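Cyclic UMP-AMP synthase (PDB 6E0K) synthesises the second messenger 3',3'-cyclic UMP-AMP from UTP and ATP with magnesium, as the signalling enzyme of a CBASS system that defends bacteria against phage. Local coordinates at residues R101-Y106 with K117-E122; E25-A30 with V61-Q66; A29-Y34 with P41-Q46; G15-A20 with G47-S52; V165-L170 with G255-F260. All coordinates share one frame; numbering follows the deposited sequence.

Four of the five contacts surround one mixed sheet, the magnesium-bearing scaffold of a nucleotidyltransferase. Helix 18-32 takes part in interactions 2, 3 and 4: its first turn meets the ATP-binding turn at residues 47-52, its middle packs on strand 61-68 and its last turns on strand 42-45. Interactions 2 and 3 have centres only about 5 Å apart. Interaction 1, about 10 Å from interaction 2, adds helix 92-107 and strand 119-122, which begins within the UTP site, later in the chain. Interaction 5 comes last, about 26 Å from interaction 1 between centres, and ties the sheet's edge to a distant loop; Lys169 there forms a salt bridge with Glu42 of interaction 3.

Interaction 1. Residues R101-Y106 with K117-E122; sequences RALTDY and KTLKVE
Apolar packing is the whole of this contact, and one methyl of Leu103 carries the helix's share of it. Leu103 CD1 fits against two side chains of the strand, lying 3.8 Å from Val121 CG2 and 3.9 Å from Leu119 CD1. Its CG stands anti to the carbonyl carbon (chi1 -63°), and an extended second torsion of 170° carries CD1 forward from the helix onto the strand. The leucine chain runs at about a right angle to Val121 but more slantwise past Leu119. Val121 answers with the branch beside its own backbone N, Leu119 with the methyl at the very end. No hydrogen bond spans the two segments; the CA atoms of Leu103 and Val121, the nearest pair, are 7.8 Å apart.

The polar groups belong to the neighbouring residues Thr118 and Lys120. The side chain of Lys120 leaves the strand away from the helix and forms a salt bridge with Asp129, a magnesium ligand, while Thr118 gives the same carboxylate a hydrogen bond. Residues 117-120 all belong to the UTP site, and Leu119 among them also packs on helix 92-107, seating the substrate-binding chain there. Strand 119-122 is bonded antiparallel to strands 112-114 and 127-138; helix 92-107 covers it, and helix 18-32 closes the flank by placing Leu31 on Leu103 and Ile27 on Val121.

Interaction 2. Residues E25-A30 with V61-Q66; sequences ESIRAA and VDVVVQ
Ile27 lays its branch methyl CG2 over the valines of the strand, 4.1 Å from Val63 CG1 and, more loosely, 4.4 Å from Val65 CG2. In both Ile27 and Val63 the touching methyl is the one opposite the backbone N across the CA-CB bond; for Val63 that torsion is -179°. The two side chains meet at a slant, branch against branch, rather than end on. Val65 offers its other methyl, CG2, which lies beside its backbone N. Contact is thus limited to carbon, with 8.2 Å between the CA atoms of Ile27 and Val63 and no hydrogen bond between the segments.

Here the alternation of a beta strand can be read directly. Val63 and Val65 turn to helix 18-32, whereas Asp62, the residue before Val63, belongs to the other face, where it binds magnesium and UTP. Asp60, just before this strand, and Asp62 on it, with Asp129 on the parallel neighbour 127-138, make up the acidic metal site of the nucleotidyltransferase fold. The site lies close to the hydrophobic layer: the side chain of Val63 is about 7 Å from that of Asp129, and its backbone is hydrogen-bonded to Asp129 and Val131. At the helix, Tyr107 of helix 92-107 packs on Ile27 and bonds through its hydroxyl to Ser26. Arg28 reaches the neighbouring strand 42-45, where NH2 is hydrogen-bonded to the carbonyl oxygen of Val43.

Interaction 3. Residues A29-Y34 with P41-Q46; sequences AALDRY and PEVYLQ
Pro41 meets Leu31 across the contact with the CG of its puckered ring, 4.3 Å from Leu31 CD1. The truly flat groups are used edge-on, each within its own segment. The guanidinium of Arg33 meets Ala29 O almost in its own plane: Arg33 NH1 to Ala29 O is 2.9 Å, although the donor stands 48° out of the carbonyl plane and the N-H...O angle is a bent 146°. The ring of Tyr44 has Glu42 CG at its edge, in plane, and its hydroxyl is hydrogen-bonded to Gln66.

The closest contact between the segments is between methyls, with Leu31 CD1 3.6 Å from Val43 CG2. Leu31 holds CG anti to the carbonyl carbon (chi1 -58°), and its chain continues extended, delivering CD1 to both Val43 and Pro41. Val43 uses the branch next to its backbone N. On the polar side, Val43 O accepts from Arg28 and His24, so helix 18-32 grips the strand by hydrogen bonds as well as by packing. Strand 42-45 runs antiparallel to strand 61-68 and ends near Gln46, which binds ATP and UTP: a helix followed by an edge strand that leads into the nucleotide site, consistent with the nucleotidyltransferase fold.

Interaction 4. Residues G15-A20 with G47-S52; sequences GATTTA and GSYKNS
Tyr49, whose ring receives Ala20, directly follows Gly47 and Ser48, the glycine-serine pair that binds ATP and is a signature of polymerase-beta-like nucleotidyltransferases. The methyl of Ala20 sits over the middle of the ring: Ala20 CB is 3.4 Å from the centroid of Tyr49 and only 6° off the normal, a CH-pi contact in which all six ring carbons are met at nearly the same distance. Around the rim, Thr17 CG2 comes to 4.3 Å from Tyr49 CD1 and Ala16 O to 3.8 Å from Tyr49 CE1, both near the ring plane. The phenol is therefore held over a face by the first turn of helix 18-32 and along an edge by the residues leading into it. With CG anti to the carbonyl carbon (chi1 -71°), the ring extends from the short, weakly bonded helix near residues 47-50 toward that turn, and its hydroxyl is hydrogen-bonded to Ser59 O beyond.

Within this turn, Gly47 O accepts from both Asn51 N, at 3.0 Å, and Asn51 ND2, at 2.9 Å; the side-chain bond is nearly straight at 168°, with the oxygen close to the plane of the amide. Ser52, at positive phi, is the C-prime residue of a Schellman motif in which Ser52 N bonds to Tyr49 O and Thr53 N to Ser48 O. The glycine-serine turn placed beside the strand of the metal-binding aspartates is characteristic of the nucleotide site in this superfamily.

Interaction 5. Residues V165-L170 with G255-F260; sequences VNYPKL and GQDDLF
Gln256 can be followed outward across Tyr167 and on to Leu170. Gln256 CB begins near the rim of the aromatic ring, 3.7 Å from Tyr167 CE1. Gln256 CG then stands over the centre of the Tyr167 ring, 3.6 Å from the centroid and 11° off the normal, so a polar residue spends its aliphatic part on a CH-pi contact. A bend at the second torsion (chi2 -47°) turns the chain there, and the amide moves off the tyrosine, its plane 50° from that of the ring. Gln256 CD approaches Leu170 CD1 at 4.2 Å, and Gln256 NE2 comes to 3.6 Å from the same methyl. OE1 goes elsewhere, accepting a hydrogen bond from Lys138 NZ. One side chain thereby serves both as a lid on a ring and as a polar connection to strand 127-138.

The next residue adds a bridge through solvent. A water donates to Val165 O at 2.8 Å and to Asp257 OD1 at 2.7 Å, joining the strand's backbone to the loop, while the other oxygen of Asp257 is hydrogen-bonded to Asn254. No direct hydrogen bond links the two segments.

Tyr167 occupies the N-cap position where strand 162-166 gives way to helix 168-181, immediately after Asn166, which binds UTP. On the other side, the loop between helices 231-244 and 269-285 supplies Gln256 and Asp257. Tyr136 and Lys138 of strand 127-138 also pack against Tyr167, and Ile150 of strand 150-157 touches both Leu170 and Gln256, so the loop closes over the border between the sheet and helix 168-181.

Interaction 1. Residues R101-Y106 with K117-E122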
# COMPACT_ATOMS: atom_id res chain seq x y z
N ARG A 101 -23.44 -9.05 2.67
CA ARG A 101 -24.67 -9.06 3.46
C ARG A 101 -24.48 -8.38 4.81
O ARG A 101 -25.33 -7.60 5.25
CB ARG A 101 -25.17 -10.49 3.65
CG ARG A 101 -26.03 -11.01 2.52
CD ARG A 101 -26.72 -12.30 2.90
NE ARG A 101 -25.78 -13.41 2.95
CZ ARG A 101 -25.36 -14.08 1.87
NH1 ARG A 101 -25.81 -13.73 0.67
NH2 ARG A 101 -24.50 -15.08 1.99
N ALA A 102 -23.36 -8.66 5.47
CA ALA A 102 -23.08 -8.06 6.77
C ALA A 102 -23.01 -6.54 6.66
O ALA A 102 -23.57 -5.82 7.50
CB ALA A 102 -21.77 -8.61 7.32
N LEU A 103 -22.31 -6.04 5.66
CA LEU A 103 -22.18 -4.59 5.51
C LEU A 103 -23.52 -3.96 5.14
O LEU A 103 -23.88 -2.91 5.67
CB LEU A 103 -21.12 -4.27 4.47
CG LEU A 103 -19.73 -4.76 4.85
CD1 LEU A 103 -18.78 -4.60 3.65
CD2 LEU A 103 -19.22 -3.99 6.06
N THR A 104 -24.26 -4.58 4.22
CA THR A 104 -25.56 -4.06 3.83
C THR A 104 -26.53 -4.06 5.01
O THR A 104 -27.31 -3.11 5.18
CB THR A 104 -26.11 -4.89 2.68
OG1 THR A 104 -25.19 -4.84 1.57
CG2 THR A 104 -27.46 -4.36 2.23
N ASP A 105 -26.51 -5.11 5.83
CA ASP A 105 -27.40 -5.16 6.99
C ASP A 105 -27.13 -3.99 7.92
O ASP A 105 -28.05 -3.41 8.49
CB ASP A 105 -27.23 -6.47 7.77
CG ASP A 105 -27.80 -7.69 7.05
OD1 ASP A 105 -28.63 -7.54 6.12
OD2 ASP A 105 -27.43 -8.82 7.45
N TYR A 106 -25.85 -3.65 8.10
CA TYR A 106 -25.50 -2.64 9.08
C TYR A 106 -25.69 -1.22 8.54
O TYR A 106 -26.32 -0.38 9.20
CB TYR A 106 -24.07 -2.86 9.56
CG TYR A 106 -23.64 -1.87 10.62
CD1 TYR A 106 -23.98 -2.06 11.95
CD2 TYR A 106 -22.89 -0.76 10.27
CE1 TYR A 106 -23.60 -1.14 12.91
CE2 TYR A 106 -22.50 0.15 11.22
CZ TYR A 106 -22.85 -0.04 12.54
OH TYR A 106 -22.45 0.88 13.47
N LYS A 117 -12.66 -4.50 -7.75
CA LYS A 117 -11.84 -5.34 -6.89
C LYS A 117 -12.21 -5.23 -5.43
O LYS A 117 -11.65 -5.96 -4.60
CB LYS A 117 -10.35 -4.99 -7.05
CG LYS A 117 -9.77 -5.25 -8.44
CD LYS A 117 -8.32 -4.78 -8.50
CE LYS A 117 -7.59 -5.35 -9.71
NZ LYS A 117 -8.31 -5.06 -10.98
N THR A 118 -13.13 -4.33 -5.08
CA THR A 118 -13.43 -4.01 -3.69
C THR A 118 -14.92 -3.77 -3.52
O THR A 118 -15.65 -3.56 -4.49
CB THR A 118 -12.69 -2.76 -3.21
OG1 THR A 118 -13.09 -1.66 -4.04
CG2 THR A 118 -11.18 -2.95 -3.29
N LEU A 119 -15.34 -3.81 -2.27
CA LEU A 119 -16.65 -3.35 -1.85
C LEU A 119 -16.47 -1.94 -1.32
O LEU A 119 -15.60 -1.70 -0.48
CB LEU A 119 -17.24 -4.25 -0.75
CG LEU A 119 -17.98 -5.54 -1.08
CD1 LEU A 119 -18.17 -6.37 0.18
CD2 LEU A 119 -19.32 -5.21 -1.71
N LYS A 120 -17.25 -0.99 -1.84
CA LYS A 120 -17.17 0.38 -1.37
C LYS A 120 -18.29 0.64 -0.36
O LYS A 120 -19.45 0.31 -0.61
CB LYS A 120 -17.26 1.37 -2.53
CG LYS A 120 -16.01 1.34 -3.44
CD LYS A 120 -15.98 2.52 -4.40
CE LYS A 120 -14.54 2.96 -4.71
NZ LYS A 120 -13.68 1.81 -5.12
N VAL A 121 -17.92 1.22 0.78
CA VAL A 121 -18.85 1.43 1.87
C VAL A 121 -18.79 2.89 2.29
O VAL A 121 -17.71 3.40 2.59
CB VAL A 121 -18.52 0.53 3.07
CG1 VAL A 121 -19.51 0.77 4.19
CG2 VAL A 121 -18.50 -0.95 2.64
N GLU A 122 -19.95 3.56 2.30
CA GLU A 122 -20.07 4.90 2.87
C GLU A 122 -20.39 4.76 4.35
O GLU A 122 -21.52 4.42 4.71
CB GLU A 122 -21.16 5.69 2.14
CG GLU A 122 -20.96 5.76 0.64
CD GLU A 122 -19.63 6.37 0.25
OE1 GLU A 122 -19.27 7.42 0.85
OE2 GLU A 122 -18.95 5.81 -0.64

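Interaction 2. Residues E25-A30 with V61-Q66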
# COMPACT_ATOMS: atom_id res chain seq x y z
N GLU A 25 -12.94 1.00 12.78
CA GLU A 25 -13.73 0.47 13.89
C GLU A 25 -15.18 0.29 13.49
O GLU A 25 -15.84 -0.65 13.93
CB GLU A 25 -13.61 1.39 15.10
CG GLU A 25 -12.18 1.48 15.64
CD GLU A 25 -12.02 2.51 16.75
OE1 GLU A 25 -13.03 3.12 17.17
OE2 GLU A 25 -10.87 2.70 17.22
N SER A 26 -15.69 1.17 12.62
CA SER A 26 -17.07 1.02 12.14
C SER A 26 -17.25 -0.25 11.31
O SER A 26 -18.20 -1.01 11.53
CB SER A 26 -17.46 2.26 11.32
OG SER A 26 -18.80 2.16 10.86
N ILE A 27 -16.37 -0.48 10.32
CA ILE A 27 -16.45 -1.72 9.54
C ILE A 27 -16.36 -2.93 10.46
O ILE A 27 -17.12 -3.90 10.30
CB ILE A 27 -15.34 -1.75 8.47
CG1 ILE A 27 -15.49 -0.56 7.49
CG2 ILE A 27 -15.36 -3.09 7.74
CD1 ILE A 27 -16.72 -0.65 6.61
N ARG A 28 -15.43 -2.90 11.42
CA ARG A 28 -15.29 -4.02 12.35
C ARG A 28 -16.58 -4.25 13.12
O ARG A 28 -17.02 -5.39 13.31
CB ARG A 28 -14.13 -3.74 13.30
CG ARG A 28 -13.92 -4.80 14.37
CD ARG A 28 -12.71 -4.42 15.21
NE ARG A 28 -11.46 -4.75 14.52
CZ ARG A 28 -10.30 -4.15 14.75
NH1 ARG A 28 -10.22 -3.18 15.66
NH2 ARG A 28 -9.21 -4.52 14.08
N ALA A 29 -17.21 -3.16 13.58
CA ALA A 29 -18.44 -3.30 14.34
C ALA A 29 -19.57 -3.87 13.48
O ALA A 29 -20.40 -4.65 13.96
CB ALA A 29 -18.83 -1.94 14.93
N ALA A 30 -19.62 -3.48 12.20
CA ALA A 30 -20.62 -4.04 11.29
C ALA A 30 -20.45 -5.56 11.18
O ALA A 30 -21.43 -6.32 11.24
CB ALA A 30 -20.50 -3.38 9.92
N VAL A 61 -10.49 5.24 3.05
CA VAL A 61 -9.78 4.33 3.94
C VAL A 61 -9.70 2.95 3.29
O VAL A 61 -10.71 2.40 2.86
CB VAL A 61 -10.49 4.24 5.30
CG1 VAL A 61 -9.74 3.31 6.23
CG2 VAL A 61 -10.62 5.63 5.92
N ASP A 62 -8.49 2.39 3.26
CA ASP A 62 -8.27 1.06 2.68
C ASP A 62 -8.38 0.00 3.77
O ASP A 62 -7.49 -0.12 4.62
CB ASP A 62 -6.91 1.00 1.99
CG ASP A 62 -6.79 2.00 0.86
OD1 ASP A 62 -7.69 2.04 -0.01
OD2 ASP A 62 -5.81 2.77 0.85
N VAL A 63 -9.46 -0.77 3.74
CA VAL A 63 -9.77 -1.76 4.76
C VAL A 63 -9.64 -3.15 4.15
O VAL A 63 -10.07 -3.38 3.02
CB VAL A 63 -11.20 -1.56 5.32
CG1 VAL A 63 -11.51 -2.58 6.41
CG2 VAL A 63 -11.36 -0.12 5.83
N VAL A 64 -9.04 -4.07 4.91
CA VAL A 64 -8.92 -5.47 4.50
C VAL A 64 -9.82 -6.31 5.40
O VAL A 64 -9.72 -6.24 6.63
CB VAL A 64 -7.46 -5.95 4.60
CG1 VAL A 64 -7.37 -7.39 4.11
CG2 VAL A 64 -6.53 -5.06 3.80
N VAL A 65 -10.68 -7.12 4.78
CA VAL A 65 -11.54 -8.06 5.49
C VAL A 65 -11.08 -9.45 5.07
O VAL A 65 -11.30 -9.86 3.92
CB VAL A 65 -13.02 -7.80 5.17
CG1 VAL A 65 -13.89 -8.88 5.77
CG2 VAL A 65 -13.43 -6.44 5.74
N GLN A 66 -10.38 -10.15 5.96
CA GLN A 66 -9.61 -11.33 5.59
C GLN A 66 -10.10 -12.56 6.35
O GLN A 66 -10.10 -12.57 7.59
CB GLN A 66 -8.12 -11.10 5.85
CG GLN A 66 -7.27 -12.35 5.61
CD GLN A 66 -5.79 -12.06 5.66
OE1 GLN A 66 -5.33 -11.03 5.15
NE2 GLN A 66 -5.02 -12.97 6.25

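Interaction 3. Residues A29-Y34 with P41-Q46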
# COMPACT_ATOMS: atom_id res chain seq x y z
N ALA A 29 -17.21 -3.16 13.58
CA ALA A 29 -18.44 -3.30 14.34
C ALA A 29 -19.57 -3.87 13.48
O ALA A 29 -20.40 -4.65 13.96
CB ALA A 29 -18.83 -1.94 14.93
N ALA A 30 -19.62 -3.48 12.20
CA ALA A 30 -20.62 -4.04 11.29
C ALA A 30 -20.45 -5.56 11.18
O ALA A 30 -21.43 -6.32 11.24
CB ALA A 30 -20.50 -3.38 9.92
N LEU A 31 -19.21 -6.01 11.03
CA LEU A 31 -19.00 -7.45 10.86
C LEU A 31 -19.21 -8.21 12.16
O LEU A 31 -19.60 -9.39 12.13
CB LEU A 31 -17.60 -7.70 10.30
CG LEU A 31 -17.32 -7.02 8.95
CD1 LEU A 31 -16.04 -7.55 8.35
CD2 LEU A 31 -18.45 -7.21 7.98
N ASP A 32 -19.00 -7.56 13.31
CA ASP A 32 -19.26 -8.22 14.59
C ASP A 32 -20.73 -8.58 14.76
O ASP A 32 -21.06 -9.51 15.51
CB ASP A 32 -18.83 -7.32 15.76
CG ASP A 32 -17.34 -7.34 16.01
OD1 ASP A 32 -16.69 -8.35 15.66
OD2 ASP A 32 -16.81 -6.37 16.58
N ARG A 33 -21.63 -7.85 14.09
CA ARG A 33 -23.05 -8.12 14.25
C ARG A 33 -23.56 -9.29 13.41
O ARG A 33 -24.68 -9.75 13.64
CB ARG A 33 -23.83 -6.85 13.93
CG ARG A 33 -23.65 -5.82 15.03
CD ARG A 33 -23.94 -4.40 14.63
NE ARG A 33 -24.04 -3.58 15.84
CZ ARG A 33 -23.00 -3.27 16.62
NH1 ARG A 33 -21.77 -3.69 16.31
NH2 ARG A 33 -23.20 -2.55 17.71
N TYR A 34 -22.76 -9.79 12.48
CA TYR A 34 -23.17 -10.85 11.56
C TYR A 34 -22.84 -12.22 12.14
O TYR A 34 -21.90 -12.38 12.92
CB TYR A 34 -22.45 -10.64 10.23
CG TYR A 34 -22.99 -11.44 9.06
CD1 TYR A 34 -24.16 -11.06 8.41
CD2 TYR A 34 -22.30 -12.55 8.57
CE1 TYR A 34 -24.64 -11.77 7.33
CE2 TYR A 34 -22.78 -13.27 7.49
CZ TYR A 34 -23.94 -12.87 6.87
OH TYR A 34 -24.42 -13.57 5.79
N PRO A 41 -14.01 -13.19 9.96
CA PRO A 41 -12.80 -12.62 9.36
C PRO A 41 -12.17 -11.58 10.26
O PRO A 41 -12.80 -11.00 11.15
CB PRO A 41 -13.31 -11.99 8.06
CG PRO A 41 -14.73 -11.61 8.40
CD PRO A 41 -15.23 -12.73 9.28
N GLU A 42 -10.88 -11.34 10.02
CA GLU A 42 -10.24 -10.20 10.66
C GLU A 42 -10.41 -8.97 9.79
O GLU A 42 -10.63 -9.05 8.58
CB GLU A 42 -8.76 -10.47 10.94
CG GLU A 42 -7.91 -10.61 9.71
CD GLU A 42 -6.42 -10.69 10.03
OE1 GLU A 42 -5.96 -9.99 10.95
OE2 GLU A 42 -5.72 -11.47 9.36
N VAL A 43 -10.33 -7.80 10.43
CA VAL A 43 -10.51 -6.53 9.76
C VAL A 43 -9.32 -5.67 10.14
O VAL A 43 -9.11 -5.40 11.33
CB VAL A 43 -11.83 -5.85 10.17
CG1 VAL A 43 -12.05 -4.58 9.34
CG2 VAL A 43 -12.99 -6.82 10.04
N TYR A 44 -8.55 -5.25 9.14
CA TYR A 44 -7.40 -4.40 9.42
C TYR A 44 -7.22 -3.38 8.31
O TYR A 44 -7.82 -3.49 7.24
CB TYR A 44 -6.12 -5.24 9.63
CG TYR A 44 -5.66 -6.12 8.49
CD1 TYR A 44 -6.14 -7.43 8.35
CD2 TYR A 44 -4.72 -5.67 7.57
CE1 TYR A 44 -5.69 -8.25 7.32
CE2 TYR A 44 -4.27 -6.48 6.52
CZ TYR A 44 -4.77 -7.76 6.41
OH TYR A 44 -4.32 -8.57 5.38
N LEU A 45 -6.42 -2.35 8.59
CA LEU A 45 -6.16 -1.33 7.60
C LEU A 45 -4.91 -1.65 6.80
O LEU A 45 -3.99 -2.30 7.30
CB LEU A 45 -5.97 0.05 8.24
CG LEU A 45 -7.22 0.60 8.89
CD1 LEU A 45 -6.99 2.07 9.21
CD2 LEU A 45 -8.42 0.42 7.96
N GLN A 46 -4.88 -1.17 5.57
CA GLN A 46 -3.67 -1.16 4.78
C GLN A 46 -3.52 0.23 4.20
O GLN A 46 -4.26 1.16 4.58
CB GLN A 46 -3.69 -2.25 3.70
CG GLN A 46 -4.73 -2.04 2.59
CD GLN A 46 -4.51 -3.00 1.42
OE1 GLN A 46 -3.38 -3.42 1.16
NE2 GLN A 46 -5.58 -3.35 0.72

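Interaction 4. Residues G15-A20 with G47-S52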
# COMPACT_ATOMS: atom_id res chain seq x y z
N GLY A 15 -1.25 13.69 7.66
CA GLY A 15 -2.65 14.01 7.85
C GLY A 15 -3.21 13.35 9.10
O GLY A 15 -2.67 12.38 9.64
N ALA A 16 -4.33 13.90 9.57
CA ALA A 16 -4.97 13.33 10.74
C ALA A 16 -5.45 11.92 10.44
O ALA A 16 -5.79 11.59 9.30
CB ALA A 16 -6.16 14.19 11.16
N THR A 17 -5.46 11.07 11.47
CA THR A 17 -5.88 9.68 11.31
C THR A 17 -7.07 9.30 12.17
O THR A 17 -7.49 8.14 12.10
CB THR A 17 -4.73 8.71 11.64
OG1 THR A 17 -4.38 8.83 13.03
CG2 THR A 17 -3.51 8.98 10.77
N THR A 18 -7.62 10.21 12.97
CA THR A 18 -8.70 9.85 13.89
C THR A 18 -9.92 9.33 13.14
O THR A 18 -10.51 8.31 13.51
CB THR A 18 -9.07 11.06 14.75
OG1 THR A 18 -7.92 11.49 15.49
CG2 THR A 18 -10.21 10.72 15.71
N THR A 19 -10.31 10.03 12.07
CA THR A 19 -11.51 9.63 11.35
C THR A 19 -11.29 8.33 10.59
O THR A 19 -12.21 7.50 10.49
CB THR A 19 -11.94 10.78 10.43
OG1 THR A 19 -12.09 11.98 11.22
CG2 THR A 19 -13.26 10.49 9.75
N ALA A 20 -10.07 8.10 10.08
CA ALA A 20 -9.77 6.83 9.42
C ALA A 20 -9.82 5.67 10.41
O ALA A 20 -10.36 4.60 10.09
CB ALA A 20 -8.39 6.91 8.75
N GLY A 47 -2.57 0.41 3.29
CA GLY A 47 -2.54 1.70 2.64
C GLY A 47 -1.92 2.78 3.51
O GLY A 47 -1.29 2.52 4.54
N SER A 48 -2.13 4.02 3.08
CA SER A 48 -1.38 5.13 3.65
C SER A 48 -1.70 5.33 5.13
O SER A 48 -0.79 5.56 5.94
CB SER A 48 -1.66 6.41 2.87
OG SER A 48 -3.00 6.83 3.02
N TYR A 49 -2.97 5.21 5.53
CA TYR A 49 -3.29 5.44 6.94
C TYR A 49 -2.61 4.40 7.82
O TYR A 49 -2.04 4.72 8.87
CB TYR A 49 -4.80 5.40 7.17
CG TYR A 49 -5.58 6.56 6.63
CD1 TYR A 49 -5.37 7.86 7.09
CD2 TYR A 49 -6.59 6.36 5.70
CE1 TYR A 49 -6.13 8.92 6.60
CE2 TYR A 49 -7.33 7.41 5.21
CZ TYR A 49 -7.11 8.68 5.68
OH TYR A 49 -7.89 9.70 5.19
N LYS A 50 -2.67 3.13 7.41
CA LYS A 50 -2.03 2.07 8.18
C LYS A 50 -0.54 2.32 8.31
O LYS A 50 0.05 2.12 9.38
CB LYS A 50 -2.26 0.73 7.50
CG LYS A 50 -1.52 -0.43 8.13
CD LYS A 50 -2.02 -0.72 9.53
CE LYS A 50 -1.36 -1.96 10.09
NZ LYS A 50 -1.89 -2.32 11.43
N ASN A 51 0.08 2.77 7.23
CA ASN A 51 1.53 2.89 7.17
C ASN A 51 2.02 4.26 7.59
O ASN A 51 3.22 4.54 7.47
CB ASN A 51 2.03 2.53 5.78
CG ASN A 51 1.96 1.03 5.52
OD1 ASN A 51 2.87 0.29 5.88
ND2 ASN A 51 0.85 0.58 4.95
N SER A 52 1.11 5.10 8.11
CA SER A 52 1.42 6.44 8.57
C SER A 52 2.04 7.30 7.48
O SER A 52 2.82 8.20 7.76
CB SER A 52 2.35 6.43 9.79
OG SER A 52 1.77 5.70 10.85

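Interaction 5. Residues V165-L170 with G255-F260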
# COMPACT_ATOMS: atom_id res chain seq x y z
N VAL A 165 -2.72 -11.86 -5.49
CA VAL A 165 -2.12 -12.14 -4.19
C VAL A 165 -1.38 -10.90 -3.72
O VAL A 165 -0.54 -10.36 -4.45
CB VAL A 165 -1.17 -13.35 -4.26
CG1 VAL A 165 -0.53 -13.58 -2.90
CG2 VAL A 165 -1.94 -14.60 -4.73
N ASN A 166 -1.71 -10.44 -2.51
CA ASN A 166 -1.04 -9.30 -1.91
C ASN A 166 -0.50 -9.68 -0.54
O ASN A 166 -0.92 -10.68 0.07
CB ASN A 166 -1.98 -8.09 -1.76
CG ASN A 166 -2.38 -7.48 -3.09
OD1 ASN A 166 -1.76 -7.71 -4.13
ND2 ASN A 166 -3.43 -6.68 -3.05
N TYR A 167 0.41 -8.86 -0.03
CA TYR A 167 1.06 -9.10 1.26
C TYR A 167 1.06 -7.84 2.12
O TYR A 167 2.12 -7.36 2.53
CB TYR A 167 2.49 -9.59 1.04
CG TYR A 167 2.59 -10.87 0.23
CD1 TYR A 167 2.69 -10.84 -1.15
CD2 TYR A 167 2.59 -12.10 0.87
CE1 TYR A 167 2.79 -12.05 -1.89
CE2 TYR A 167 2.69 -13.28 0.17
CZ TYR A 167 2.78 -13.25 -1.20
OH TYR A 167 2.87 -14.46 -1.89
N PRO A 168 -0.11 -7.29 2.42
CA PRO A 168 -0.15 -6.01 3.15
C PRO A 168 0.46 -6.08 4.54
O PRO A 168 1.04 -5.08 5.01
CB PRO A 168 -1.64 -5.67 3.20
CG PRO A 168 -2.32 -7.01 3.13
CD PRO A 168 -1.47 -7.83 2.21
N LYS A 169 0.34 -7.21 5.24
CA LYS A 169 0.92 -7.30 6.57
C LYS A 169 2.44 -7.20 6.51
O LYS A 169 3.06 -6.58 7.38
CB LYS A 169 0.50 -8.59 7.26
CG LYS A 169 -0.99 -8.71 7.46
CD LYS A 169 -1.30 -10.00 8.18
CE LYS A 169 -2.80 -10.13 8.46
NZ LYS A 169 -3.12 -11.43 9.12
N LEU A 170 3.06 -7.83 5.51
CA LEU A 170 4.51 -7.74 5.37
C LEU A 170 4.93 -6.35 4.92
O LEU A 170 5.97 -5.84 5.36
CB LEU A 170 5.03 -8.78 4.39
CG LEU A 170 4.89 -10.21 4.90
CD1 LEU A 170 5.37 -11.17 3.83
CD2 LEU A 170 5.67 -10.37 6.18
N GLY A 255 8.65 -7.32 0.36
CA GLY A 255 9.70 -8.31 0.21
C GLY A 255 9.39 -9.46 -0.72
O GLY A 255 10.23 -10.37 -0.85
N GLN A 256 8.24 -9.44 -1.38
CA GLN A 256 7.81 -10.56 -2.22
C GLN A 256 7.82 -10.26 -3.71
O GLN A 256 8.17 -11.13 -4.51
CB GLN A 256 6.39 -11.01 -1.84
CG GLN A 256 6.17 -11.28 -0.37
CD GLN A 256 7.26 -12.12 0.24
OE1 GLN A 256 7.58 -13.21 -0.23
NE2 GLN A 256 7.86 -11.60 1.31
N ASP A 257 7.41 -9.06 -4.09
CA ASP A 257 7.19 -8.68 -5.48
C ASP A 257 8.35 -7.85 -6.01
O ASP A 257 9.03 -7.15 -5.25
CB ASP A 257 5.91 -7.84 -5.64
CG ASP A 257 4.67 -8.53 -5.09
OD1 ASP A 257 4.53 -9.76 -5.22
OD2 ASP A 257 3.81 -7.80 -4.54
N ASP A 258 8.54 -7.91 -7.33
CA ASP A 258 9.41 -6.96 -8.00
C ASP A 258 8.70 -5.64 -8.19
O ASP A 258 7.51 -5.60 -8.55
CB ASP A 258 9.86 -7.49 -9.36
CG ASP A 258 10.87 -8.60 -9.25
OD1 ASP A 258 11.44 -8.79 -8.16
OD2 ASP A 258 11.10 -9.27 -10.28
N LEU A 259 9.43 -4.54 -7.99
CA LEU A 259 8.83 -3.23 -8.17
C LEU A 259 8.64 -2.91 -9.65
O LEU A 259 7.66 -2.26 -10.03
CB LEU A 259 9.68 -2.16 -7.49
CG LEU A 259 9.23 -0.71 -7.68
CD1 LEU A 259 7.77 -0.55 -7.26
CD2 LEU A 259 10.12 0.20 -6.86
N PHE A 260 9.57 -3.34 -10.50
CA PHE A 260 9.59 -2.97 -11.91
C PHE A 260 9.33 -4.17 -12.80
O PHE A 260 9.88 -5.26 -12.59
CB PHE A 260 10.92 -2.33 -12.28
CG PHE A 260 11.20 -1.08 -11.51
CD1 PHE A 260 10.41 0.04 -11.69
CD2 PHE A 260 12.25 -1.02 -10.59
CE1 PHE A 260 10.64 1.18 -10.97
CE2 PHE A 260 12.48 0.13 -9.87
CZ PHE A 260 11.67 1.24 -10.07
O HOH W 1 2.03 -10.85 -5.50